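Local coordinates for protein DUTPase (Staphylococcus phage 11, PDB 4GV8) that hydrolyses dUTP to dUMP and pyrophosphate as a trimeric jelly-roll dUTPase of a staphylococcal phage, at residues S68-I80 / N87-S99. Residues are numbered along the deposited sequence; the frame is centred on the assembly and turned at random.
With MG (magnesium ion), chain H; DUP (2'-deoxyuridine 5'-alpha,beta-imido-triphosphate), chain J.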
loop_
_atom_site.group_PDB
_atom_site.type_symbol
_atom_site.label_atom_id
_atom_site.label_comp_id
_atom_site.label_asym_id
_atom_site.label_seq_id
_atom_site.Cartn_x
_atom_site.Cartn_y
_atom_site.Cartn_z
ATOM N N SER B 68 -1.277 1.032 -12.137
ATOM C CA SER B 68 -0.154 1.121 -11.181
ATOM C C SER B 68 1.232 0.879 -11.825
ATOM O O SER B 68 2.194 1.628 -11.605
ATOM C CB SER B 68 -0.445 0.096 -10.060
ATOM O OG SER B 68 0.579 0.073 -9.112
ATOM N N SER B 69 1.343 -0.214 -12.590
ATOM C CA SER B 69 2.584 -0.622 -13.171
ATOM C C SER B 69 3.000 0.235 -14.340
ATOM O O SER B 69 4.193 0.375 -14.612
ATOM C CB SER B 69 2.543 -2.091 -13.618
ATOM O OG SER B 69 1.499 -2.301 -14.541
ATOM N N LYS B 70 2.041 0.825 -15.002
ATOM C CA LYS B 70 2.298 1.478 -16.262
ATOM C C LYS B 70 2.345 2.988 -16.128
ATOM O O LYS B 70 2.706 3.663 -17.067
ATOM C CB LYS B 70 1.206 1.092 -17.280
ATOM C CG LYS B 70 1.237 -0.335 -17.838
ATOM C CD LYS B 70 -0.045 -0.570 -18.710
ATOM C CE LYS B 70 -0.088 -1.899 -19.482
ATOM N N THR B 71 1.979 3.541 -14.987
ATOM C CA THR B 71 1.964 4.982 -14.850
ATOM C C THR B 71 2.630 5.391 -13.536
ATOM O O THR B 71 2.996 4.556 -12.697
ATOM C CB THR B 71 0.499 5.561 -14.933
ATOM O OG1 THR B 71 -0.171 5.236 -13.737
ATOM C CG2 THR B 71 -0.313 5.016 -16.191
ATOM N N HIS B 72 2.752 6.687 -13.341
ATOM C CA HIS B 72 3.261 7.223 -12.062
ATOM C C HIS B 72 2.203 7.501 -11.075
ATOM O O HIS B 72 2.482 8.120 -10.028
ATOM C CB HIS B 72 4.033 8.504 -12.360
ATOM C CG HIS B 72 5.311 8.235 -13.069
ATOM N ND1 HIS B 72 6.343 7.587 -12.470
ATOM C CD2 HIS B 72 5.695 8.482 -14.390
ATOM C CE1 HIS B 72 7.353 7.497 -13.341
ATOM N NE2 HIS B 72 6.951 8.034 -14.527
ATOM N N LEU B 73 0.973 7.101 -11.410
ATOM C CA LEU B 73 -0.184 7.362 -10.567
ATOM C C LEU B 73 -0.253 6.336 -9.455
ATOM O O LEU B 73 -0.490 5.149 -9.714
ATOM C CB LEU B 73 -1.438 7.344 -11.394
ATOM C CG LEU B 73 -1.593 8.430 -12.460
ATOM C CD1 LEU B 73 -2.876 8.120 -13.223
ATOM C CD2 LEU B 73 -1.598 9.860 -11.882
ATOM N N VAL B 74 0.006 6.811 -8.229
ATOM C CA VAL B 74 0.104 5.992 -7.013
ATOM C C VAL B 74 -1.154 6.305 -6.201
ATOM O O VAL B 74 -1.393 7.439 -5.782
ATOM C CB VAL B 74 1.377 6.301 -6.151
ATOM C CG1 VAL B 74 1.444 5.440 -4.872
ATOM C CG2 VAL B 74 2.677 6.147 -6.955
ATOM N N ILE B 75 -1.946 5.265 -5.959
ATOM C CA ILE B 75 -3.079 5.318 -5.109
ATOM C C ILE B 75 -2.731 4.684 -3.752
ATOM O O ILE B 75 -2.328 3.501 -3.695
ATOM C CB ILE B 75 -4.326 4.597 -5.739
ATOM C CG1 ILE B 75 -4.734 5.314 -7.062
ATOM C CG2 ILE B 75 -5.469 4.443 -4.700
ATOM C CD1 ILE B 75 -5.698 4.538 -7.952
ATOM N N GLU B 76 -2.955 5.462 -2.685
ATOM C CA GLU B 76 -2.874 4.958 -1.326
ATOM C C GLU B 76 -4.193 4.255 -1.045
ATOM O O GLU B 76 -5.282 4.865 -1.067
ATOM C CB GLU B 76 -2.646 6.078 -0.322
ATOM C CG GLU B 76 -2.653 5.542 1.118
ATOM C CD GLU B 76 -1.380 4.762 1.483
ATOM O OE1 GLU B 76 -1.256 4.354 2.646
ATOM O OE2 GLU B 76 -0.485 4.559 0.626
ATOM N N THR B 77 -4.102 2.969 -0.803
ATOM C CA THR B 77 -5.256 2.139 -0.405
ATOM C C THR B 77 -6.021 2.765 0.783
ATOM O O THR B 77 -5.461 3.101 1.834
ATOM C CB THR B 77 -4.787 0.671 -0.134
ATOM O OG1 THR B 77 -4.269 0.107 -1.369
ATOM C CG2 THR B 77 -5.891 -0.237 0.400
ATOM N N GLY B 78 -7.300 2.966 0.537
ATOM C CA GLY B 78 -8.222 3.526 1.497
ATOM C C GLY B 78 -8.955 2.436 2.206
ATOM O O GLY B 78 -9.438 1.478 1.596
ATOM N N LYS B 79 -9.023 2.581 3.517
ATOM C CA LYS B 79 -9.808 1.669 4.361
ATOM C C LYS B 79 -11.167 2.320 4.529
ATOM O O LYS B 79 -11.290 3.408 5.111
ATOM C CB LYS B 79 -9.099 1.431 5.693
ATOM C CG LYS B 79 -7.843 0.563 5.565
ATOM C CD LYS B 79 -6.646 1.040 4.680
ATOM C CE LYS B 79 -5.951 2.298 5.237
ATOM N NZ LYS B 79 -4.716 2.686 4.497
ATOM N N ILE B 80 -12.182 1.671 3.984
ATOM C CA ILE B 80 -13.551 2.202 3.979
ATOM C C ILE B 80 -14.353 1.507 5.116
ATOM O O ILE B 80 -14.615 0.302 5.032
ATOM C CB ILE B 80 -14.278 1.969 2.598
ATOM C CG1 ILE B 80 -13.365 2.319 1.407
ATOM C CG2 ILE B 80 -15.638 2.713 2.545
ATOM C CD1 ILE B 80 -12.733 3.727 1.438
ATOM N N ASN B 87 -19.042 10.055 -0.083
ATOM C CA ASN B 87 -18.394 9.958 -1.403
ATOM C C ASN B 87 -17.039 9.260 -1.145
ATOM O O ASN B 87 -16.238 9.655 -0.270
ATOM C CB ASN B 87 -18.248 11.395 -1.956
ATOM C CG ASN B 87 -18.093 11.474 -3.467
ATOM O OD1 ASN B 87 -17.586 10.577 -4.108
ATOM N ND2 ASN B 87 -18.503 12.627 -4.040
ATOM N N LEU B 88 -16.838 8.168 -1.859
ATOM C CA LEU B 88 -15.589 7.441 -1.841
ATOM C C LEU B 88 -14.623 8.301 -2.658
ATOM O O LEU B 88 -14.875 8.609 -3.855
ATOM C CB LEU B 88 -15.769 6.037 -2.440
ATOM C CG LEU B 88 -16.652 4.937 -1.755
ATOM C CD1 LEU B 88 -16.514 3.604 -2.528
ATOM C CD2 LEU B 88 -16.311 4.794 -0.277
ATOM N N GLY B 89 -13.557 8.741 -1.982
ATOM C CA GLY B 89 -12.463 9.451 -2.631
ATOM C C GLY B 89 -11.219 8.566 -2.861
ATOM O O GLY B 89 -10.768 7.824 -1.956
ATOM N N ILE B 90 -10.677 8.652 -4.089
ATOM C CA ILE B 90 -9.439 7.983 -4.488
ATOM C C ILE B 90 -8.198 8.903 -4.234
ATOM O O ILE B 90 -8.017 9.943 -4.887
ATOM C CB ILE B 90 -9.496 7.566 -5.973
ATOM C CG1 ILE B 90 -10.588 6.483 -6.216
ATOM C CG2 ILE B 90 -8.131 7.029 -6.441
ATOM C CD1 ILE B 90 -10.977 6.231 -7.684
ATOM N N ASN B 91 -7.384 8.479 -3.270
ATOM C CA ASN B 91 -6.228 9.176 -2.728
ATOM C C ASN B 91 -4.993 8.912 -3.611
ATOM O O ASN B 91 -4.357 7.862 -3.485
ATOM C CB ASN B 91 -6.017 8.633 -1.304
ATOM C CG ASN B 91 -5.068 9.465 -0.442
ATOM O OD1 ASN B 91 -4.433 10.427 -0.894
ATOM N ND2 ASN B 91 -4.966 9.073 0.840
ATOM N N ILE B 92 -4.661 9.887 -4.468
ATOM C CA ILE B 92 -3.710 9.756 -5.607
ATOM C C ILE B 92 -2.588 10.786 -5.540
ATOM O O ILE B 92 -2.761 11.841 -4.946
ATOM C CB ILE B 92 -4.468 9.761 -6.951
ATOM C CG1 ILE B 92 -3.762 8.904 -7.990
ATOM C CG2 ILE B 92 -4.787 11.163 -7.497
ATOM C CD1 ILE B 92 -4.702 8.536 -9.108
ATOM N N LYS B 93 -1.404 10.395 -6.038
ATOM C CA LYS B 93 -0.247 11.233 -6.260
ATOM C C LYS B 93 0.320 10.873 -7.651
ATOM O O LYS B 93 0.370 9.689 -8.035
ATOM C CB LYS B 93 0.838 10.974 -5.210
ATOM C CG LYS B 93 2.112 11.758 -5.488
ATOM C CD LYS B 93 3.084 11.689 -4.345
ATOM C CE LYS B 93 4.320 12.526 -4.630
ATOM N NZ LYS B 93 5.473 12.322 -3.709
ATOM N N ASN B 94 0.750 11.873 -8.406
ATOM C CA ASN B 94 1.634 11.623 -9.536
ATOM C C ASN B 94 3.035 11.648 -8.970
ATOM O O ASN B 94 3.542 12.741 -8.633
ATOM C CB ASN B 94 1.417 12.687 -10.613
ATOM C CG ASN B 94 2.273 12.469 -11.848
ATOM O OD1 ASN B 94 3.157 11.637 -11.816
ATOM N ND2 ASN B 94 2.072 13.313 -12.912
ATOM N N ASP B 95 3.647 10.460 -8.812
ATOM C CA ASP B 95 5.000 10.369 -8.228
ATOM C C ASP B 95 6.175 10.476 -9.259
ATOM O O ASP B 95 7.356 10.203 -8.923
ATOM C CB ASP B 95 5.178 9.121 -7.348
ATOM C CG ASP B 95 6.274 9.319 -6.358
ATOM O OD1 ASP B 95 6.486 10.505 -5.987
ATOM O OD2 ASP B 95 6.945 8.368 -5.959
ATOM N N ALA B 96 5.866 10.894 -10.494
ATOM C CA ALA B 96 6.933 11.275 -11.449
ATOM C C ALA B 96 7.675 12.486 -10.906
ATOM O O ALA B 96 7.113 13.311 -10.148
ATOM C CB ALA B 96 6.406 11.548 -12.864
ATOM N N ILE B 97 8.977 12.526 -11.216
ATOM C CA ILE B 97 9.858 13.620 -10.824
ATOM C C ILE B 97 9.560 14.796 -11.771
ATOM O O ILE B 97 9.247 14.603 -12.957
ATOM C CB ILE B 97 11.377 13.223 -10.873
ATOM C CG1 ILE B 97 11.734 12.258 -9.752
ATOM C CG2 ILE B 97 12.279 14.449 -10.726
ATOM C CD1 ILE B 97 11.316 12.719 -8.377
ATOM N N ALA B 98 9.631 16.008 -11.220
ATOM C CA ALA B 98 9.288 17.199 -11.969
ATOM C C ALA B 98 10.215 17.374 -13.213
ATOM O O ALA B 98 11.423 17.126 -13.144
ATOM C CB ALA B 98 9.276 18.426 -11.041
ATOM N N SER B 99 9.605 17.763 -14.347
ATOM C CA SER B 99 10.289 18.042 -15.655
ATOM C C SER B 99 11.201 19.325 -15.736
ATOM O O SER B 99 11.865 19.553 -16.772
ATOM C CB SER B 99 9.219 18.127 -16.782
ATOM O OG SER B 99 8.696 19.461 -16.963
HETATM MG MG MG H . 8.648 9.599 -4.683
HETATM O O4 DUP J . -8.764 6.483 0.376
HETATM C C4 DUP J . -9.851 6.723 1.157
HETATM C C5 DUP J . -9.821 6.488 2.521
HETATM C C6 DUP J . -10.925 6.712 3.270
HETATM N N3 DUP J . -11.023 7.107 0.626
HETATM C C2 DUP J . -12.096 7.395 1.399
HETATM O O2 DUP J . -13.185 7.875 0.792
HETATM N N1 DUP J . -12.064 7.197 2.732
HETATM C "C1'" DUP J . -13.225 7.453 3.593
HETATM C "C2'" DUP J . -13.903 6.148 4.022
HETATM C "C3'" DUP J . -13.465 5.962 5.474
HETATM O "O3'" DUP J . -14.415 5.196 6.211
HETATM O "O4'" DUP J . -12.817 8.118 4.827
HETATM C "C4'" DUP J . -13.237 7.381 5.997
HETATM C "C5'" DUP J . -12.218 7.471 7.132
HETATM O "O5'" DUP J . -10.963 6.808 6.833
HETATM P PA DUP J . -9.701 7.062 7.765
HETATM O O1A DUP J . -10.122 6.566 9.119
HETATM O O2A DUP J . -8.588 6.334 6.936
HETATM N N3A DUP J . -9.342 8.726 7.792
HETATM P PB DUP J . -9.063 9.592 9.232
HETATM O O1B DUP J . -8.767 8.623 10.372
HETATM O O2B DUP J . -7.983 10.625 8.886
HETATM O O3B DUP J . -10.542 10.322 9.418
HETATM P PG DUP J . -11.662 10.014 10.564
HETATM O O2G DUP J . -11.285 10.939 11.688
HETATM O O1G DUP J . -11.573 8.523 10.918
HETATM O O3G DUP J . -12.989 10.269 9.885
HETATM O O HOH W 1 -7.763 5.814 -2.128
HETATM O O HOH W 2 -6.066 6.454 1.224
HETATM O O HOH W 3 9.205 10.433 -6.888
HETATM O O HOH W 4 8.711 12.074 -4.354
HETATM O O HOH W 5 11.178 9.906 -4.442
#
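The methyl group of Ala96 sits over one face of the His72 imidazole in a CH-pi contact, CB 3.4 Å above the ring plane and displaced toward the CG and CD2 rim. Asn94 suits the strand end: its CG, anti to the backbone N (chi1 -178°), brings OD1 obliquely to the ring, 3.3 Å from His72 CB, and lets it accept from Ala96 N in an Asx turn, while ND2 is held by Gly124 O and Leu37 O. From here the strands run antiparallel. Asp95 N donates to His72 O; Val74 and Lys93 form the hydrogen-bonded pair, flanked by the non-hydrogen-bonded pairs Leu73-Asn94 and Ile75-Ile92; and Glu76 N reaches Asn91 O at 2.9 Å, nearly along the C=O axis. On one face, branched aliphatic residues fill the jelly-roll interior: Ile75 CG1 rests 3.8 Å from Ile92 CD1, and its CD1 meets Ile90 CG2, beside Leu134. On the other, Val74 CG2 lies alongside Asp95 CB. The extended Lys93 makes salt bridges through NZ to Asp95 OD1 (3.1 Å), from above the carboxylate plane, and to Asp95 of the third subunit; Asp95 OD2 accepts from Lys93 NZ of the second. Both Asp95 oxygens, OD2 nearer, face a magnesium ion shared with Asp95 of the other subunits and three waters, consistent with a site on the threefold axis. Beyond Glu76 the strands part and uracil enters. Gly89 N donates to DUP O2, while Gly89 O accepts from DUP N3 at 2.7 Å. Two waters each sit between DUP O4 and Glu76 O; one also accepts from Asn91 N, the other from Asn91 ND2. Gly78, lacking a side chain, brings CA within 3.2 Å of O4. Ile80 packs CD1 against the base and CG2 3.6 Å from Leu88 CD2. This beta hairpin gripping uracil by backbone mimicry of base pairing is the nucleotide-recognition motif of trimeric dUTPases.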